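Local coordinates for CELL division protein FTSZ (Haloferax volcanii, PDB 4B46) that binds GTP as a tubulin-like GTPase and controls archaeal cell shape, being essential for the rod-shaped cells needed for efficient swimming, at residues T156-V161 and G226-V231; L74-A79 and A116-K121; S273-A278 and K316-Q321. All coordinates share one frame; numbering follows the deposited sequence.

Interaction 1: T156-V161 and G226-V231; sequences TFVREV and GGVSTV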
loop_
_atom_site.group_PDB
_atom_site.type_symbol
_atom_site.label_atom_id
_atom_site.label_comp_id
_atom_site.label_asym_id
_atom_site.label_seq_id
_atom_site.Cartn_x
_atom_site.Cartn_y
_atom_site.Cartn_z
ATOM N N THR A 156 5.150 -4.449 -14.758
ATOM C CA THR A 156 5.446 -5.812 -14.320
ATOM C C THR A 156 4.773 -6.117 -12.995
ATOM O O THR A 156 4.162 -7.175 -12.827
ATOM C CB THR A 156 6.964 -6.038 -14.166
ATOM O OG1 THR A 156 7.623 -5.608 -15.356
ATOM C CG2 THR A 156 7.270 -7.522 -13.934
ATOM N N PHE A 157 4.897 -5.189 -12.050
ATOM C CA PHE A 157 4.337 -5.364 -10.704
ATOM C C PHE A 157 2.825 -5.645 -10.731
ATOM O O PHE A 157 2.332 -6.538 -10.029
ATOM C CB PHE A 157 4.605 -4.099 -9.884
ATOM C CG PHE A 157 4.628 -4.310 -8.397
ATOM C CD1 PHE A 157 4.548 -5.580 -7.850
ATOM C CD2 PHE A 157 4.761 -3.228 -7.546
ATOM C CE1 PHE A 157 4.585 -5.764 -6.472
ATOM C CE2 PHE A 157 4.791 -3.403 -6.170
ATOM C CZ PHE A 157 4.695 -4.681 -5.634
ATOM N N VAL A 158 2.091 -4.881 -11.540
ATOM C CA VAL A 158 0.635 -4.994 -11.563
ATOM C C VAL A 158 0.220 -6.372 -12.067
ATOM O O VAL A 158 -0.812 -6.909 -11.668
ATOM C CB VAL A 158 -0.027 -3.850 -12.390
ATOM C CG1 VAL A 158 0.171 -4.071 -13.878
ATOM C CG2 VAL A 158 -1.516 -3.728 -12.059
ATOM N N ARG A 159 1.052 -6.961 -12.917
ATOM C CA ARG A 159 0.762 -8.267 -13.484
ATOM C C ARG A 159 1.113 -9.424 -12.549
ATOM O O ARG A 159 0.643 -10.543 -12.748
ATOM C CB ARG A 159 1.477 -8.431 -14.830
ATOM C CG ARG A 159 0.796 -7.693 -15.978
ATOM C CD ARG A 159 1.752 -7.460 -17.138
ATOM N NE ARG A 159 1.121 -6.782 -18.273
ATOM C CZ ARG A 159 0.857 -5.476 -18.330
ATOM N NH1 ARG A 159 1.148 -4.685 -17.307
ATOM N NH2 ARG A 159 0.289 -4.962 -19.415
ATOM N N GLU A 160 1.926 -9.162 -11.528
ATOM C CA GLU A 160 2.413 -10.245 -10.658
ATOM C C GLU A 160 1.736 -10.322 -9.300
ATOM O O GLU A 160 1.981 -11.254 -8.545
ATOM C CB GLU A 160 3.926 -10.130 -10.434
ATOM C CG GLU A 160 4.769 -10.159 -11.710
ATOM C CD GLU A 160 4.605 -11.432 -12.523
ATOM O OE1 GLU A 160 4.088 -12.442 -12.001
ATOM O OE2 GLU A 160 5.004 -11.418 -13.701
ATOM N N VAL A 161 0.912 -9.334 -8.973
ATOM C CA VAL A 161 0.162 -9.363 -7.719
ATOM C C VAL A 161 -1.325 -9.617 -7.960
ATOM O O VAL A 161 -1.827 -9.429 -9.068
ATOM C CB VAL A 161 0.308 -8.047 -6.949
ATOM C CG1 VAL A 161 1.741 -7.883 -6.446
ATOM C CG2 VAL A 161 -0.103 -6.857 -7.826
ATOM N N GLY A 226 -8.634 -7.646 -9.208
ATOM C CA GLY A 226 -7.293 -7.324 -9.674
ATOM C C GLY A 226 -7.132 -5.908 -10.204
ATOM O O GLY A 226 -8.039 -5.079 -10.098
ATOM N N GLY A 227 -5.968 -5.627 -10.775
ATOM C CA GLY A 227 -5.696 -4.310 -11.317
ATOM C C GLY A 227 -5.149 -3.376 -10.261
ATOM O O GLY A 227 -4.404 -3.795 -9.385
ATOM N N VAL A 228 -5.547 -2.110 -10.336
ATOM C CA VAL A 228 -5.010 -1.061 -9.479
ATOM C C VAL A 228 -6.057 -0.592 -8.475
ATOM O O VAL A 228 -7.226 -0.438 -8.827
ATOM C CB VAL A 228 -4.572 0.143 -10.347
ATOM C CG1 VAL A 228 -4.178 1.322 -9.483
ATOM C CG2 VAL A 228 -3.425 -0.254 -11.267
ATOM N N SER A 229 -5.645 -0.359 -7.230
ATOM C CA SER A 229 -6.548 0.214 -6.233
ATOM C C SER A 229 -6.050 1.538 -5.680
ATOM O O SER A 229 -4.854 1.811 -5.670
ATOM C CB SER A 229 -6.797 -0.753 -5.079
ATOM O OG SER A 229 -7.385 -1.940 -5.557
ATOM N N THR A 230 -6.988 2.347 -5.205
ATOM C CA THR A 230 -6.676 3.647 -4.620
ATOM C C THR A 230 -7.474 3.789 -3.327
ATOM O O THR A 230 -8.533 3.169 -3.164
ATOM C CB THR A 230 -6.992 4.805 -5.609
ATOM O OG1 THR A 230 -6.547 6.066 -5.072
ATOM C CG2 THR A 230 -8.499 4.884 -5.928
ATOM N N VAL A 231 -6.968 4.593 -2.397
ATOM C CA VAL A 231 -7.646 4.766 -1.120
ATOM C C VAL A 231 -7.990 6.226 -0.811
ATOM O O VAL A 231 -7.142 7.109 -0.925
ATOM C CB VAL A 231 -6.819 4.142 0.037
ATOM C CG1 VAL A 231 -7.344 4.576 1.386
ATOM C CG2 VAL A 231 -6.837 2.617 -0.074
HETATM O O HOH W 1 -3.263 -6.852 -10.185
#
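Val158 of helix 144-160 meets the polypeptide where Gly227 leads into Val228 at the start of strand 228-237. Gly226, just before, leaves the preceding helix with positive phi. At Gly227, phi 87° and psi -143° would bring a CB too close to the O of Gly226, a conformation that glycine alone adopts readily. The O of Gly227 lies 3.9 Å from Val158 CG2. Its N-H is given to a water, which accepts the bond at 3.0 Å from Gly227 N. The same water sits 2.9 Å from Val158 O and 3.2 Å from Val161 O and can donate to either; other acceptors lie nearby, so these two bonds need not both be made at once. Val228 completes the contact: its CG2 and Val158 CG2 are 4.0 Å apart, methyl to methyl, with the two side chains crossing at about a right angle. From Ser229 onward the strand runs away from the helix. The contact thus joins a helix of the GTPase domain to the strand next to 163-168 in the sheet, where the C-terminal domain takes over. Gly227 and Ser229 pair with Leu164 of strand 163-168, Val158 also rests on Leu164, and helix 111-126 packs against Phe157 and Val161.

Interaction 2: L74-A79 and A116-K121; sequences LGAEIA and APVLAK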
loop_
_atom_site.group_PDB
_atom_site.type_symbol
_atom_site.label_atom_id
_atom_site.label_comp_id
_atom_site.label_asym_id
_atom_site.label_seq_id
_atom_site.Cartn_x
_atom_site.Cartn_y
_atom_site.Cartn_z
ATOM N N LEU A 74 19.150 -4.284 -13.018
ATOM C CA LEU A 74 20.073 -4.976 -12.125
ATOM C C LEU A 74 19.353 -5.379 -10.841
ATOM O O LEU A 74 19.618 -6.448 -10.290
ATOM C CB LEU A 74 21.302 -4.108 -11.821
ATOM C CG LEU A 74 22.325 -4.643 -10.808
ATOM C CD1 LEU A 74 22.932 -5.978 -11.257
ATOM C CD2 LEU A 74 23.424 -3.610 -10.565
ATOM N N GLY A 75 18.433 -4.528 -10.381
ATOM C CA GLY A 75 17.610 -4.835 -9.217
ATOM C C GLY A 75 16.796 -6.100 -9.412
ATOM O O GLY A 75 16.666 -6.923 -8.502
ATOM N N ALA A 76 16.249 -6.266 -10.611
ATOM C CA ALA A 76 15.502 -7.470 -10.930
ATOM C C ALA A 76 16.426 -8.698 -10.989
ATOM O O ALA A 76 16.063 -9.777 -10.535
ATOM C CB ALA A 76 14.753 -7.300 -12.250
ATOM N N GLU A 77 17.611 -8.531 -11.557
ATOM C CA GLU A 77 18.558 -9.641 -11.656
ATOM C C GLU A 77 19.025 -10.137 -10.287
ATOM O O GLU A 77 19.106 -11.351 -10.055
ATOM C CB GLU A 77 19.761 -9.251 -12.533
ATOM C CG GLU A 77 19.443 -9.244 -14.021
ATOM C CD GLU A 77 20.548 -8.602 -14.855
ATOM O OE1 GLU A 77 21.565 -8.175 -14.273
ATOM O OE2 GLU A 77 20.394 -8.522 -16.091
ATOM N N ILE A 78 19.321 -9.218 -9.370
ATOM C CA ILE A 78 19.787 -9.656 -8.050
ATOM C C ILE A 78 18.668 -10.299 -7.248
ATOM O O ILE A 78 18.904 -11.256 -6.509
ATOM C CB ILE A 78 20.469 -8.539 -7.217
ATOM C CG1 ILE A 78 19.529 -7.357 -7.002
ATOM C CG2 ILE A 78 21.800 -8.102 -7.873
ATOM C CD1 ILE A 78 20.015 -6.377 -5.941
ATOM N N ALA A 79 17.447 -9.787 -7.397
ATOM C CA ALA A 79 16.304 -10.405 -6.742
ATOM C C ALA A 79 16.101 -11.836 -7.236
ATOM O O ALA A 79 15.770 -12.736 -6.457
ATOM C CB ALA A 79 15.021 -9.563 -6.959
ATOM N N ALA A 116 10.691 -6.039 -6.309
ATOM C CA ALA A 116 9.331 -6.275 -5.813
ATOM C C ALA A 116 8.489 -7.179 -6.722
ATOM O O ALA A 116 7.862 -8.109 -6.228
ATOM C CB ALA A 116 8.603 -4.960 -5.487
ATOM N N PRO A 117 8.484 -6.935 -8.051
ATOM C CA PRO A 117 7.694 -7.840 -8.897
ATOM C C PRO A 117 8.241 -9.265 -8.924
ATOM O O PRO A 117 7.467 -10.215 -9.082
ATOM C CB PRO A 117 7.826 -7.226 -10.293
ATOM C CG PRO A 117 8.195 -5.813 -10.052
ATOM C CD PRO A 117 9.070 -5.840 -8.846
ATOM N N VAL A 118 9.558 -9.403 -8.801
ATOM C CA VAL A 118 10.189 -10.713 -8.766
ATOM C C VAL A 118 9.734 -11.449 -7.515
ATOM O O VAL A 118 9.374 -12.625 -7.569
ATOM C CB VAL A 118 11.738 -10.602 -8.812
ATOM C CG1 VAL A 118 12.407 -11.947 -8.460
ATOM C CG2 VAL A 118 12.182 -10.121 -10.175
ATOM N N LEU A 119 9.719 -10.747 -6.390
ATOM C CA LEU A 119 9.262 -11.366 -5.152
ATOM C C LEU A 119 7.783 -11.742 -5.229
ATOM O O LEU A 119 7.403 -12.844 -4.800
ATOM C CB LEU A 119 9.499 -10.457 -3.942
ATOM C CG LEU A 119 8.957 -11.017 -2.614
ATOM C CD1 LEU A 119 9.557 -12.386 -2.262
ATOM C CD2 LEU A 119 9.163 -10.020 -1.476
ATOM N N ALA A 120 6.956 -10.840 -5.766
ATOM C CA ALA A 120 5.512 -11.101 -5.831
ATOM C C ALA A 120 5.228 -12.381 -6.606
ATOM O O ALA A 120 4.424 -13.206 -6.183
ATOM C CB ALA A 120 4.753 -9.913 -6.439
ATOM N N LYS A 121 5.908 -12.540 -7.738
ATOM C CA LYS A 121 5.779 -13.733 -8.563
ATOM C C LYS A 121 6.219 -14.989 -7.797
ATOM O O LYS A 121 5.547 -16.022 -7.837
ATOM C CB LYS A 121 6.602 -13.572 -9.846
ATOM C CG LYS A 121 6.334 -14.656 -10.872
ATOM C CD LYS A 121 7.190 -14.485 -12.117
ATOM C CE LYS A 121 6.932 -15.616 -13.103
ATOM N NZ LYS A 121 7.893 -15.613 -14.239
#
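In the Rossmann-like GTPase domain of the tubulin/FtsZ family, helix 72-81 packs beside helix 111-126, with Ala76 and Ala79 of the first receiving Val118 of the second. The contact is small and wholly apolar on the side-chain level. Val118 points its CB toward helix 72-81, and its two methyls share the contact. CG1, anti to the backbone N (chi1 167°), reaches Ala79: it is 3.8 Å from Ala79 CB and 3.9 Å from the carbonyl carbon Ala79 C, so it rests on both side chain and main chain. CG2, turned to the N side, goes one turn back along helix 72-81, where it lies 3.9 Å from Ala76 O and 4.3 Å from Ala76 CB. Val118 CB adds a further approach of 3.9 Å to Ala79 CB. With alanines at both contact positions of helix 72-81, the backbones come near one another; the CA atoms of Ala79 and Val118 are 6.4 Å apart. Helix 111-126 is kinked at Pro117, whose N has no hydrogen to give to the turn before. Pro117 and Ala116 pack against Phe157 of helix 144-160, while Leu119 and Ala79 both reach Phe8 of strand 3-8. On helix 72-81, Glu77 forms a salt bridge with Arg62. The nucleotide site lies a little way off: the side chain of Ala79 is about 7 Å from that of Thr111, which binds GTP, and about 11 Å from the bound GDP. Helix 111-126 begins at the Gly110-Thr111-Gly112 segment of the glycine-rich tubulin signature motif, so this pairing belongs to the nucleotide-binding domain typical of tubulin and FtsZ.

Interaction 3: S273-A278 and K316-Q321; sequences SLVRKA and KWIEEQ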
loop_
_atom_site.group_PDB
_atom_site.type_symbol
_atom_site.label_atom_id
_atom_site.label_comp_id
_atom_site.label_asym_id
_atom_site.label_seq_id
_atom_site.Cartn_x
_atom_site.Cartn_y
_atom_site.Cartn_z
ATOM N N SER A 273 -20.834 12.550 6.322
ATOM C CA SER A 273 -19.901 13.637 6.014
ATOM C C SER A 273 -18.465 13.155 5.814
ATOM O O SER A 273 -17.798 13.570 4.868
ATOM C CB SER A 273 -19.944 14.720 7.098
ATOM O OG SER A 273 -21.108 15.515 6.960
ATOM N N LEU A 274 -17.982 12.301 6.714
ATOM C CA LEU A 274 -16.655 11.713 6.556
ATOM C C LEU A 274 -16.554 10.913 5.261
ATOM O O LEU A 274 -15.525 10.943 4.583
ATOM C CB LEU A 274 -16.322 10.790 7.725
ATOM C CG LEU A 274 -15.761 11.362 9.021
ATOM C CD1 LEU A 274 -15.399 10.201 9.927
ATOM C CD2 LEU A 274 -14.543 12.259 8.769
ATOM N N VAL A 275 -17.622 10.190 4.939
ATOM C CA VAL A 275 -17.681 9.391 3.723
ATOM C C VAL A 275 -17.499 10.294 2.503
ATOM O O VAL A 275 -16.671 10.019 1.628
ATOM C CB VAL A 275 -19.013 8.595 3.628
ATOM C CG1 VAL A 275 -19.165 7.947 2.270
ATOM C CG2 VAL A 275 -19.082 7.531 4.718
ATOM N N ARG A 276 -18.259 11.381 2.458
ATOM C CA ARG A 276 -18.114 12.363 1.383
ATOM C C ARG A 276 -16.712 12.975 1.322
ATOM O O ARG A 276 -16.127 13.082 0.244
ATOM C CB ARG A 276 -19.183 13.456 1.481
ATOM C CG ARG A 276 -20.607 12.922 1.290
ATOM C CD ARG A 276 -21.617 14.042 0.989
ATOM N NE ARG A 276 -21.702 15.013 2.077
ATOM C CZ ARG A 276 -22.441 14.838 3.166
ATOM N NH1 ARG A 276 -23.157 13.732 3.305
ATOM N NH2 ARG A 276 -22.463 15.762 4.115
ATOM N N LYS A 277 -16.171 13.361 2.474
ATOM C CA LYS A 277 -14.846 13.982 2.525
ATOM C C LYS A 277 -13.769 13.034 2.031
ATOM O O LYS A 277 -12.827 13.448 1.342
ATOM C CB LYS A 277 -14.514 14.449 3.941
ATOM C CG LYS A 277 -15.265 15.691 4.363
ATOM C CD LYS A 277 -15.272 15.839 5.874
ATOM C CE LYS A 277 -16.220 16.939 6.319
ATOM N NZ LYS A 277 -16.322 16.976 7.801
ATOM N N ALA A 278 -13.911 11.755 2.377
ATOM C CA ALA A 278 -12.956 10.740 1.954
ATOM C C ALA A 278 -13.050 10.485 0.453
ATOM O O ALA A 278 -12.026 10.326 -0.221
ATOM C CB ALA A 278 -13.168 9.439 2.732
ATOM N N LYS A 316 -24.794 3.618 -0.121
ATOM C CA LYS A 316 -25.640 4.098 -1.219
ATOM C C LYS A 316 -25.030 5.313 -1.909
ATOM O O LYS A 316 -25.002 5.395 -3.136
ATOM C CB LYS A 316 -27.047 4.446 -0.730
ATOM C CG LYS A 316 -27.873 3.235 -0.342
ATOM C CD LYS A 316 -29.283 3.633 0.051
ATOM C CE LYS A 316 -30.147 2.407 0.283
ATOM N NZ LYS A 316 -31.518 2.790 0.738
ATOM N N TRP A 317 -24.548 6.260 -1.119
ATOM C CA TRP A 317 -23.940 7.458 -1.687
ATOM C C TRP A 317 -22.696 7.102 -2.524
ATOM O O TRP A 317 -22.502 7.626 -3.623
ATOM C CB TRP A 317 -23.635 8.482 -0.587
ATOM C CG TRP A 317 -23.133 9.810 -1.105
ATOM C CD1 TRP A 317 -23.887 10.902 -1.441
ATOM C CD2 TRP A 317 -21.768 10.177 -1.348
ATOM N NE1 TRP A 317 -23.071 11.925 -1.876
ATOM C CE2 TRP A 317 -21.767 11.504 -1.827
ATOM C CE3 TRP A 317 -20.544 9.511 -1.207
ATOM C CZ2 TRP A 317 -20.593 12.177 -2.166
ATOM C CZ3 TRP A 317 -19.379 10.185 -1.542
ATOM C CH2 TRP A 317 -19.415 11.505 -2.019
ATOM N N ILE A 318 -21.877 6.182 -2.026
ATOM C CA ILE A 318 -20.700 5.737 -2.780
ATOM C C ILE A 318 -21.102 5.095 -4.108
ATOM O O ILE A 318 -20.463 5.312 -5.141
ATOM C CB ILE A 318 -19.809 4.793 -1.934
ATOM C CG1 ILE A 318 -19.125 5.603 -0.830
ATOM C CG2 ILE A 318 -18.760 4.068 -2.803
ATOM C CD1 ILE A 318 -18.435 4.772 0.217
ATOM N N GLU A 319 -22.166 4.305 -4.084
ATOM C CA GLU A 319 -22.649 3.690 -5.309
ATOM C C GLU A 319 -23.083 4.754 -6.330
ATOM O O GLU A 319 -22.781 4.651 -7.517
ATOM C CB GLU A 319 -23.790 2.715 -5.002
ATOM C CG GLU A 319 -24.585 2.309 -6.230
ATOM C CD GLU A 319 -23.725 1.621 -7.278
ATOM O OE1 GLU A 319 -22.644 1.088 -6.929
ATOM O OE2 GLU A 319 -24.131 1.617 -8.458
ATOM N N GLU A 320 -23.770 5.786 -5.852
ATOM C CA GLU A 320 -24.163 6.912 -6.696
ATOM C C GLU A 320 -22.967 7.598 -7.344
ATOM O O GLU A 320 -23.027 7.987 -8.507
ATOM C CB GLU A 320 -24.963 7.935 -5.886
ATOM C CG GLU A 320 -26.274 7.375 -5.331
ATOM C CD GLU A 320 -27.002 8.351 -4.427
ATOM O OE1 GLU A 320 -26.990 9.565 -4.725
ATOM O OE2 GLU A 320 -27.589 7.902 -3.419
ATOM N N GLN A 321 -21.879 7.728 -6.589
ATOM C CA GLN A 321 -20.708 8.456 -7.055
ATOM C C GLN A 321 -19.769 7.618 -7.918
ATOM O O GLN A 321 -18.923 8.162 -8.619
ATOM C CB GLN A 321 -19.927 9.007 -5.857
ATOM C CG GLN A 321 -20.730 9.957 -4.978
ATOM C CD GLN A 321 -21.091 11.246 -5.689
ATOM O OE1 GLN A 321 -20.294 11.788 -6.447
ATOM N NE2 GLN A 321 -22.300 11.740 -5.447
#
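Trp317 sets its CG opposite its own backbone N (chi1 -174°), which sends the indole across to helix 265-280, while Arg276 holds CG beside its N and bends again at chi3. Together these turns lay the aliphatic stem of the arginine over the indole. The two helices belong to the C-terminal domain of the tubulin fold, where helices 265-280 and 308-322 lie side by side against the sheet; the short segments 273-278 and 316-321 run roughly parallel, at 26° with axes 10.7 Å apart at closest approach. A CH-pi contact carries the outer part of the interface: Arg276 CG stands 3.6 Å from the centroid of the Trp317 six-membered ring, close to the ring normal. Arg276 CD follows at 3.8 Å from Trp317 CE2. The guanidinium does not stack on the indole, since its plane is 71° from that of the ring; instead Ser273 CA, back on the arginine's own helix, sits over one guanidinium face, toward its rim. Nearer the sheet, the contact is plainly hydrophobic. Val275 CG1 touches Ile318 CD1 at 3.9 Å, the two side chains crossing, and approaches Trp317 CE3 at 4.1 Å. Val275 and Ile318 both also meet Leu297, so their contact faces strand 294-301 of the sheet. The indole is sandwiched as well from its own helix, because Gln321, one turn on, places its CG 3.4 Å above the ring face opposite Arg276 CG, offset toward the rim.

In the chain, interaction 2 comes first, then interaction 1, then interaction 3, with no overlap. Interactions 2 and 1 have centres about 16 Å apart and touch directly, since helix 111-126 packs on helix 144-160 through Pro117 on Thr156 and Ala120 on Val161. Interaction 1 joins a helix of the GTPase domain to strand 228-237, which in the mixed sheet lies between 163-168 and 339-347. Helix 265-280 of interaction 3 is the next modelled helix; the centres of interactions 1 and 3 are about 24 Å apart. Interaction 2 in the GTPase domain and interaction 3 in the C-terminal domain have centres about 38 Å apart, and interaction 1 lies between them, where one continuous sheet spans both domains.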